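Local coordinates for protein cycloalternan-forming enzyme (Listeria monocytogenes serovar 1/2a, PDB 5F7U) that belongs to glycoside hydrolase family 31, joining a TIM-barrel domain to several beta-rich domains, among them a family 6 carbohydrate-binding module, at residues T827-S839 / R850-V863. The protein carries 1 engineered substitution. Sequence-based numbering, arbitrary orientation.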
ATOM      1  N   THR A 827      23.001 -12.261 -10.495  1.00 18.84           N
ATOM      2  CA  THR A 827      22.666 -12.149 -11.913  1.00 19.04           C
ATOM      3  C   THR A 827      21.982 -10.813 -12.158  1.00 18.75           C
ATOM      4  O   THR A 827      21.255 -10.345 -11.290  1.00 18.61           O
ATOM      5  CB  THR A 827      21.758 -13.320 -12.354  1.00 19.00           C
ATOM      6  OG1 THR A 827      22.433 -14.563 -12.105  1.00 19.86           O
ATOM      7  CG2 THR A 827      21.406 -13.264 -13.851  1.00 19.00           C
ATOM      8  N   PHE A 828      22.244 -10.181 -13.306  1.00 18.81           N
ATOM      9  CA  PHE A 828      21.517  -8.966 -13.671  1.00 18.83           C
ATOM     10  C   PHE A 828      20.868  -9.175 -15.023  1.00 18.46           C
ATOM     11  O   PHE A 828      21.573  -9.350 -16.027  1.00 18.65           O
ATOM     12  CB  PHE A 828      22.433  -7.730 -13.709  1.00 19.87           C
ATOM     13  CG  PHE A 828      23.028  -7.386 -12.378  1.00 20.84           C
ATOM     14  CD1 PHE A 828      24.197  -8.014 -11.945  1.00 21.95           C
ATOM     15  CD2 PHE A 828      22.415  -6.439 -11.545  1.00 21.04           C
ATOM     16  CE1 PHE A 828      24.739  -7.724 -10.694  1.00 22.61           C
ATOM     17  CE2 PHE A 828      22.973  -6.124 -10.309  1.00 21.55           C
ATOM     18  CZ  PHE A 828      24.124  -6.783  -9.881  1.00 22.16           C
ATOM     19  N   ARG A 829      19.538  -9.167 -15.024  1.00 17.55           N
ATOM     20  CA  ARG A 829      18.745  -9.253 -16.241  1.00 17.30           C
ATOM     21  C   ARG A 829      18.619  -7.845 -16.821  1.00 17.06           C
ATOM     22  O   ARG A 829      18.233  -6.916 -16.112  1.00 17.11           O
ATOM     23  CB  ARG A 829      17.367  -9.844 -15.905  1.00 16.97           C
ATOM     24  CG  ARG A 829      16.381  -9.985 -17.056  1.00 16.77           C
ATOM     25  CD  ARG A 829      16.765 -11.061 -18.071  1.00 17.28           C
ATOM     26  NE  ARG A 829      16.635 -12.432 -17.572  1.00 17.40           N
ATOM     27  CZ  ARG A 829      15.500 -13.120 -17.515  1.00 17.22           C
ATOM     28  NH1 ARG A 829      15.529 -14.388 -17.097  1.00 17.72           N
ATOM     29  NH2 ARG A 829      14.344 -12.558 -17.884  1.00 17.14           N
ATOM     30  N   VAL A 830      18.948  -7.702 -18.111  1.00 17.09           N
ATOM     31  CA  VAL A 830      19.076  -6.402 -18.763  1.00 17.15           C
ATOM     32  C   VAL A 830      18.258  -6.396 -20.044  1.00 16.84           C
ATOM     33  O   VAL A 830      18.413  -7.293 -20.880  1.00 16.86           O
ATOM     34  CB  VAL A 830      20.565  -6.084 -19.092  1.00 17.80           C
ATOM     35  CG1 VAL A 830      20.695  -4.765 -19.857  1.00 18.05           C
ATOM     36  CG2 VAL A 830      21.389  -6.011 -17.794  1.00 18.07           C
ATOM     37  N   TYR A 831      17.398  -5.383 -20.182  1.00 16.66           N
ATOM     38  CA  TYR A 831      16.635  -5.140 -21.406  1.00 16.60           C
ATOM     39  C   TYR A 831      17.160  -3.845 -22.012  1.00 16.86           C
ATOM     40  O   TYR A 831      16.652  -2.761 -21.687  1.00 16.55           O
ATOM     41  CB  TYR A 831      15.113  -5.097 -21.094  1.00 16.20           C
ATOM     42  CG  TYR A 831      14.632  -6.424 -20.559  1.00 16.25           C
ATOM     43  CD1 TYR A 831      14.270  -7.457 -21.428  1.00 16.57           C
ATOM     44  CD2 TYR A 831      14.584  -6.663 -19.189  1.00 16.43           C
ATOM     45  CE1 TYR A 831      13.853  -8.695 -20.943  1.00 16.49           C
ATOM     46  CE2 TYR A 831      14.163  -7.890 -18.688  1.00 16.49           C
ATOM     47  CZ  TYR A 831      13.811  -8.902 -19.577  1.00 16.55           C
ATOM     48  OH  TYR A 831      13.405 -10.119 -19.104  1.00 16.65           O
ATOM     49  N   PRO A 832      18.200  -3.939 -22.884  1.00 17.15           N
ATOM     50  CA  PRO A 832      18.870  -2.716 -23.336  1.00 17.82           C
ATOM     51  C   PRO A 832      17.937  -1.783 -24.104  1.00 17.93           C
ATOM     52  O   PRO A 832      17.189  -2.223 -24.987  1.00 18.23           O
ATOM     53  CB  PRO A 832      19.975  -3.229 -24.273  1.00 18.22           C
ATOM     54  CG  PRO A 832      20.143  -4.675 -23.964  1.00 18.36           C
ATOM     55  CD  PRO A 832      18.789  -5.150 -23.501  1.00 17.54           C
ATOM     56  N   SER A 833      17.991  -0.508 -23.737  1.00 18.11           N
ATOM     57  CA  SER A 833      17.244   0.558 -24.396  1.00 18.80           C
ATOM     58  C   SER A 833      17.901   1.877 -24.057  1.00 19.37           C
ATOM     59  O   SER A 833      17.751   2.370 -22.947  1.00 19.35           O
ATOM     60  CB  SER A 833      15.791   0.594 -23.932  1.00 18.69           C
ATOM     61  OG  SER A 833      15.119   1.622 -24.655  1.00 19.64           O
ATOM     62  N   GLY A 834      18.661   2.423 -25.007  1.00 20.00           N
ATOM     63  CA  GLY A 834      19.453   3.634 -24.760  1.00 20.86           C
ATOM     64  C   GLY A 834      20.377   3.456 -23.568  1.00 21.52           C
ATOM     65  O   GLY A 834      20.917   2.356 -23.347  1.00 21.25           O
ATOM     66  N   ASP A 835      20.561   4.534 -22.802  1.00 22.11           N
ATOM     67  CA  ASP A 835      21.443   4.511 -21.633  1.00 22.68           C
ATOM     68  C   ASP A 835      20.600   4.373 -20.401  1.00 22.44           C
ATOM     69  O   ASP A 835      19.706   5.178 -20.168  1.00 22.24           O
ATOM     70  CB  ASP A 835      22.287   5.790 -21.541  1.00 24.00           C
ATOM     71  CG  ASP A 835      23.353   5.863 -22.614  1.00 25.29           C
ATOM     72  OD1 ASP A 835      23.651   4.839 -23.266  1.00 24.87           O
ATOM     73  OD2 ASP A 835      23.926   6.962 -22.794  1.00 26.98           O
ATOM     74  N   SER A 836      20.860   3.325 -19.633  1.00 21.83           N
ATOM     75  CA  SER A 836      20.162   3.143 -18.381  1.00 21.60           C
ATOM     76  C   SER A 836      21.125   2.863 -17.247  1.00 22.10           C
ATOM     77  O   SER A 836      22.274   2.450 -17.464  1.00 21.89           O
ATOM     78  CB  SER A 836      19.034   2.098 -18.505  1.00 21.25           C
ATOM     79  OG  SER A 836      19.496   0.873 -19.019  1.00 21.41           O
ATOM     80  N   GLU A 837      20.678   3.175 -16.040  1.00 22.72           N
ATOM     81  CA  GLU A 837      21.527   3.037 -14.863  1.00 24.11           C
ATOM     82  C   GLU A 837      20.693   2.493 -13.729  1.00 22.41           C
ATOM     83  O   GLU A 837      19.469   2.689 -13.691  1.00 22.09           O
ATOM     84  CB  GLU A 837      22.209   4.362 -14.494  1.00 27.38           C
ATOM     85  CG  GLU A 837      21.281   5.467 -14.013  1.00 31.96           C
ATOM     86  CD  GLU A 837      21.936   6.844 -13.921  1.00 36.83           C
ATOM     87  OE1 GLU A 837      23.168   6.946 -13.702  1.00 39.86           O
ATOM     88  OE2 GLU A 837      21.196   7.854 -14.061  1.00 40.73           O
ATOM     89  N   TYR A 838      21.353   1.800 -12.816  1.00 20.59           N
ATOM     90  CA  TYR A 838      20.664   1.221 -11.682  1.00 19.14           C
ATOM     91  C   TYR A 838      21.603   1.164 -10.492  1.00 19.28           C
ATOM     92  O   TYR A 838      22.765   0.804 -10.644  1.00 19.43           O
ATOM     93  CB  TYR A 838      20.207  -0.181 -12.054  1.00 18.64           C
ATOM     94  CG  TYR A 838      19.491  -0.951 -10.962  1.00 18.00           C
ATOM     95  CD1 TYR A 838      18.160  -0.674 -10.645  1.00 17.61           C
ATOM     96  CD2 TYR A 838      20.131  -2.002 -10.287  1.00 17.97           C
ATOM     97  CE1 TYR A 838      17.482  -1.408  -9.672  1.00 17.31           C
ATOM     98  CE2 TYR A 838      19.464  -2.739  -9.312  1.00 17.76           C
ATOM     99  CZ  TYR A 838      18.145  -2.430  -9.004  1.00 17.34           C
ATOM    100  OH  TYR A 838      17.462  -3.177  -8.061  1.00 17.46           O
ATOM    101  N   SER A 839      21.090   1.531  -9.324  0.50 18.81           N
ATOM    102  CA  SER A 839      21.853   1.455  -8.083  0.50 19.19           C
ATOM    103  C   SER A 839      21.359   0.247  -7.308  0.50 18.91           C
ATOM    104  O   SER A 839      20.245   0.269  -6.770  0.50 18.39           O
ATOM    105  CB  SER A 839      21.652   2.730  -7.257  0.50 19.45           C
ATOM    106  OG  SER A 839      22.692   2.905  -6.311  0.50 20.07           O
ATOM    107  N   ARG A 850      25.859  -0.608  -5.517  1.00 25.26           N
ATOM    108  CA  ARG A 850      26.628  -0.956  -6.706  1.00 24.84           C
ATOM    109  C   ARG A 850      25.950  -0.284  -7.889  1.00 24.17           C
ATOM    110  O   ARG A 850      24.806  -0.609  -8.218  1.00 22.84           O
ATOM    111  CB  ARG A 850      26.679  -2.475  -6.926  1.00 24.57           C
ATOM    112  CG  ARG A 850      26.983  -3.319  -5.697  1.00 25.04           C
ATOM    113  CD  ARG A 850      28.433  -3.200  -5.275  1.00 25.79           C
ATOM    114  NE  ARG A 850      28.752  -4.204  -4.273  1.00 26.49           N
ATOM    115  CZ  ARG A 850      29.921  -4.310  -3.656  1.00 27.79           C
ATOM    116  NH1 ARG A 850      30.915  -3.469  -3.938  1.00 29.02           N
ATOM    117  NH2 ARG A 850      30.099  -5.256  -2.742  1.00 27.98           N
ATOM    118  N   ASP A 851      26.657   0.662  -8.505  1.00 24.93           N
ATOM    119  CA  ASP A 851      26.100   1.445  -9.601  1.00 25.12           C
ATOM    120  C   ASP A 851      26.444   0.790 -10.936  1.00 24.84           C
ATOM    121  O   ASP A 851      27.623   0.745 -11.331  1.00 24.66           O
ATOM    122  CB  ASP A 851      26.599   2.895  -9.568  1.00 27.26           C
ATOM    123  CG  ASP A 851      26.181   3.657  -8.300  1.00 28.68           C
ATOM    124  OD1 ASP A 851      25.092   3.401  -7.706  1.00 29.33           O
ATOM    125  OD2 ASP A 851      26.978   4.531  -7.892  1.00 30.65           O
ATOM    126  N   ILE A 852      25.411   0.271 -11.603  1.00 23.51           N
ATOM    127  CA  ILE A 852      25.548  -0.447 -12.875  1.00 23.47           C
ATOM    128  C   ILE A 852      24.979   0.447 -13.956  1.00 22.42           C
ATOM    129  O   ILE A 852      23.916   1.052 -13.769  1.00 22.02           O
ATOM    130  CB  ILE A 852      24.692  -1.754 -12.939  1.00 24.28           C
ATOM    131  CG1 ILE A 852      24.491  -2.422 -11.569  1.00 25.85           C
ATOM    132  CG2 ILE A 852      25.192  -2.703 -14.040  1.00 24.78           C
ATOM    133  CD1 ILE A 852      25.683  -3.175 -11.025  1.00 27.03           C
ATOM    134  N   SER A 853      25.667   0.540 -15.088  0.50 22.21           N
ATOM    135  CA  SER A 853      25.103   1.270 -16.217  0.50 21.56           C
ATOM    136  C   SER A 853      25.244   0.480 -17.506  0.50 21.34           C
ATOM    137  O   SER A 853      26.201  -0.282 -17.689  0.50 21.68           O
ATOM    138  CB  SER A 853      25.709   2.670 -16.350  0.50 22.00           C
ATOM    139  OG  SER A 853      27.076   2.606 -16.699  0.50 22.25           O
ATOM    140  N   VAL A 854      24.253   0.653 -18.372  1.00 20.70           N
ATOM    141  CA  VAL A 854      24.160  -0.090 -19.638  1.00 20.41           C
ATOM    142  C   VAL A 854      24.025   0.952 -20.730  1.00 20.47           C
ATOM    143  O   VAL A 854      23.266   1.903 -20.581  1.00 19.87           O
ATOM    144  CB  VAL A 854      22.962  -1.081 -19.666  1.00 19.82           C
ATOM    145  CG1 VAL A 854      22.806  -1.734 -21.043  1.00 19.99           C
ATOM    146  CG2 VAL A 854      23.118  -2.146 -18.574  1.00 19.82           C
ATOM    147  N   SER A 855      24.801   0.773 -21.797  1.00 20.56           N
ATOM    148  CA  SER A 855      24.696   1.617 -22.978  1.00 21.21           C
ATOM    149  C   SER A 855      24.380   0.773 -24.202  1.00 21.10           C
ATOM    150  O   SER A 855      25.256   0.106 -24.783  1.00 22.05           O
ATOM    151  CB  SER A 855      25.963   2.462 -23.182  1.00 22.08           C
ATOM    152  OG  SER A 855      25.783   3.345 -24.294  1.00 23.09           O
ATOM    153  N   GLU A 856      23.109   0.819 -24.583  1.00 20.55           N
ATOM    154  CA  GLU A 856      22.606   0.104 -25.739  1.00 20.59           C
ATOM    155  C   GLU A 856      22.991   0.855 -27.003  1.00 21.26           C
ATOM    156  O   GLU A 856      22.731   2.054 -27.127  1.00 21.05           O
ATOM    157  CB  GLU A 856      21.087  -0.077 -25.618  1.00 20.14           C
ATOM    158  CG  GLU A 856      20.414  -0.696 -26.831  1.00 20.38           C
ATOM    159  CD  GLU A 856      19.990   0.342 -27.848  1.00 20.73           C
ATOM    160  OE1 GLU A 856      19.183   1.225 -27.487  1.00 20.61           O
ATOM    161  OE2 GLU A 856      20.465   0.266 -28.998  1.00 21.20           O
ATOM    162  N   ASP A 857      23.635   0.138 -27.920  1.00 21.42           N
ATOM    163  CA  ASP A 857      24.089   0.714 -29.195  1.00 22.15           C
ATOM    164  C   ASP A 857      23.872  -0.300 -30.321  1.00 21.90           C
ATOM    165  O   ASP A 857      24.785  -0.586 -31.102  1.00 22.50           O
ATOM    166  CB  ASP A 857      25.570   1.147 -29.078  1.00 23.43           C
ATOM    167  CG  ASP A 857      26.058   1.994 -30.270  1.00 25.16           C
ATOM    168  OD1 ASP A 857      25.243   2.473 -31.087  1.00 25.51           O
ATOM    169  OD2 ASP A 857      27.293   2.178 -30.400  1.00 26.21           O
ATOM    170  N   PHE A 858      22.648  -0.837 -30.404  1.00 21.15           N
ATOM    171  CA  PHE A 858      22.284  -1.810 -31.450  1.00 21.37           C
ATOM    172  C   PHE A 858      22.536  -1.300 -32.872  1.00 22.35           C
ATOM    173  O   PHE A 858      22.871  -2.074 -33.776  1.00 22.84           O
ATOM    174  CB  PHE A 858      20.809  -2.233 -31.315  1.00 20.47           C
ATOM    175  CG  PHE A 858      20.521  -3.119 -30.135  1.00 19.67           C
ATOM    176  CD1 PHE A 858      21.373  -4.171 -29.788  1.00 19.70           C
ATOM    177  CD2 PHE A 858      19.343  -2.930 -29.393  1.00 18.90           C
ATOM    178  CE1 PHE A 858      21.087  -4.989 -28.698  1.00 19.21           C
ATOM    179  CE2 PHE A 858      19.049  -3.746 -28.310  1.00 18.46           C
ATOM    180  CZ  PHE A 858      19.919  -4.787 -27.968  1.00 18.67           C
ATOM    181  N   ALA A 859      22.416   0.011 -33.059  1.00 22.86           N
ATOM    182  CA  ALA A 859      22.671   0.639 -34.345  1.00 23.80           C
ATOM    183  C   ALA A 859      24.098   0.343 -34.828  1.00 24.59           C
ATOM    184  O   ALA A 859      24.350   0.285 -36.038  1.00 25.38           O
ATOM    185  CB  ALA A 859      22.427   2.131 -34.252  1.00 24.33           C
ATOM    186  N   ASN A 860      25.009   0.129 -33.874  1.00 24.52           N
ATOM    187  CA  ASN A 860      26.383  -0.305 -34.162  1.00 25.39           C
ATOM    188  C   ASN A 860      26.673  -1.731 -33.660  1.00 25.28           C
ATOM    189  O   ASN A 860      27.827  -2.122 -33.466  1.00 25.30           O
ATOM    190  CB  ASN A 860      27.366   0.722 -33.607  1.00 25.92           C
ATOM    191  CG  ASN A 860      27.261   2.053 -34.319  1.00 26.57           C
ATOM    192  OD1 ASN A 860      27.736   2.202 -35.447  1.00 27.46           O
ATOM    193  ND2 ASN A 860      26.628   3.028 -33.671  1.00 26.44           N
ATOM    194  N   GLU A 861      25.588  -2.489 -33.468  1.00 24.96           N
ATOM    195  CA  GLU A 861      25.596  -3.883 -33.017  1.00 25.11           C
ATOM    196  C   GLU A 861      26.378  -4.118 -31.722  1.00 24.67           C
ATOM    197  O   GLU A 861      27.137  -5.071 -31.614  1.00 25.01           O
ATOM    198  CB  GLU A 861      25.986  -4.855 -34.145  1.00 26.70           C
ATOM    199  CG  GLU A 861      24.963  -4.898 -35.284  1.00 27.91           C
ATOM    200  CD  GLU A 861      25.175  -6.023 -36.291  1.00 29.70           C
ATOM    201  OE1 GLU A 861      24.230  -6.295 -37.082  1.00 30.30           O
ATOM    202  OE2 GLU A 861      26.278  -6.618 -36.320  1.00 30.55           O
ATOM    203  N   LYS A 862      26.145  -3.252 -30.737  1.00 23.94           N
ATOM    204  CA  LYS A 862      26.900  -3.258 -29.483  1.00 23.91           C
ATOM    205  C   LYS A 862      25.997  -2.981 -28.290  1.00 22.58           C
ATOM    206  O   LYS A 862      25.052  -2.222 -28.391  1.00 21.55           O
ATOM    207  CB  LYS A 862      27.979  -2.180 -29.569  1.00 25.87           C
ATOM    208  CG  LYS A 862      28.966  -2.158 -28.421  1.00 27.71           C
ATOM    209  CD  LYS A 862      30.055  -1.120 -28.686  1.00 29.64           C
ATOM    210  CE  LYS A 862      30.909  -1.514 -29.877  1.00 31.35           C
ATOM    211  NZ  LYS A 862      31.998  -0.524 -30.147  1.00 33.86           N
ATOM    212  N   VAL A 863      26.272  -3.657 -27.178  1.00 21.69           N
ATOM    213  CA  VAL A 863      25.700  -3.301 -25.883  1.00 20.90           C
ATOM    214  C   VAL A 863      26.892  -3.284 -24.939  1.00 21.21           C
ATOM    215  O   VAL A 863      27.676  -4.231 -24.911  1.00 21.25           O
ATOM    216  CB  VAL A 863      24.624  -4.302 -25.401  1.00 20.17           C
ATOM    217  CG1 VAL A 863      24.171  -3.987 -23.973  1.00 19.66           C
ATOM    218  CG2 VAL A 863      23.395  -4.244 -26.301  1.00 19.87           C
TER
HETATM  219  O   HOH W   1      22.612   4.491 -25.847  1.00 25.62           O
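The carboxylate of E856 joins two stretches of backbone: OE1 takes the N-H of G834, 2.8 Å away, on its anti side, while OE2 receives F858 N through its anti lone pair, where the chain enters a short 3-10 turn. With chi1 at 174°, E856 CG is set against P832 CB at 3.6 Å; the bend at chi2 (-89°) then turns the carboxylate to G834 N and F858 N. G834 suits this corner because its positive phi (55°) is easiest for a residue without a side chain; its carbonyl accepts E856 N.

From here strands 835-839 and 850-857 run antiparallel as a hairpin. S836 pairs with V854 and Y838 with I852, two hydrogen bonds each. On the face of D835, E837 and S839, short polar side chains link neighbours: S855 OG donates to D835 OD1 at 2.8 Å, and in one of two conformers the S839 hydroxyl reaches D851 OD1. A water bridges D835 OD1 and E856 O.

The other face packs against strand 827-830, which belongs to a second sheet. V830 CG1 meets V854 CG2 tip to tip at 3.8 Å, I852 CD1 slants against the F828 ring, and P832 CG touches both F858 CZ and V863 CG2, which lie on the same side of it. S836, also on this face, hydrogen-bonds through OG to the carbonyl of G799. V830, V854, I852 and F828 thus form an apolar layer between two sheets, while serines and acids suit the more open face.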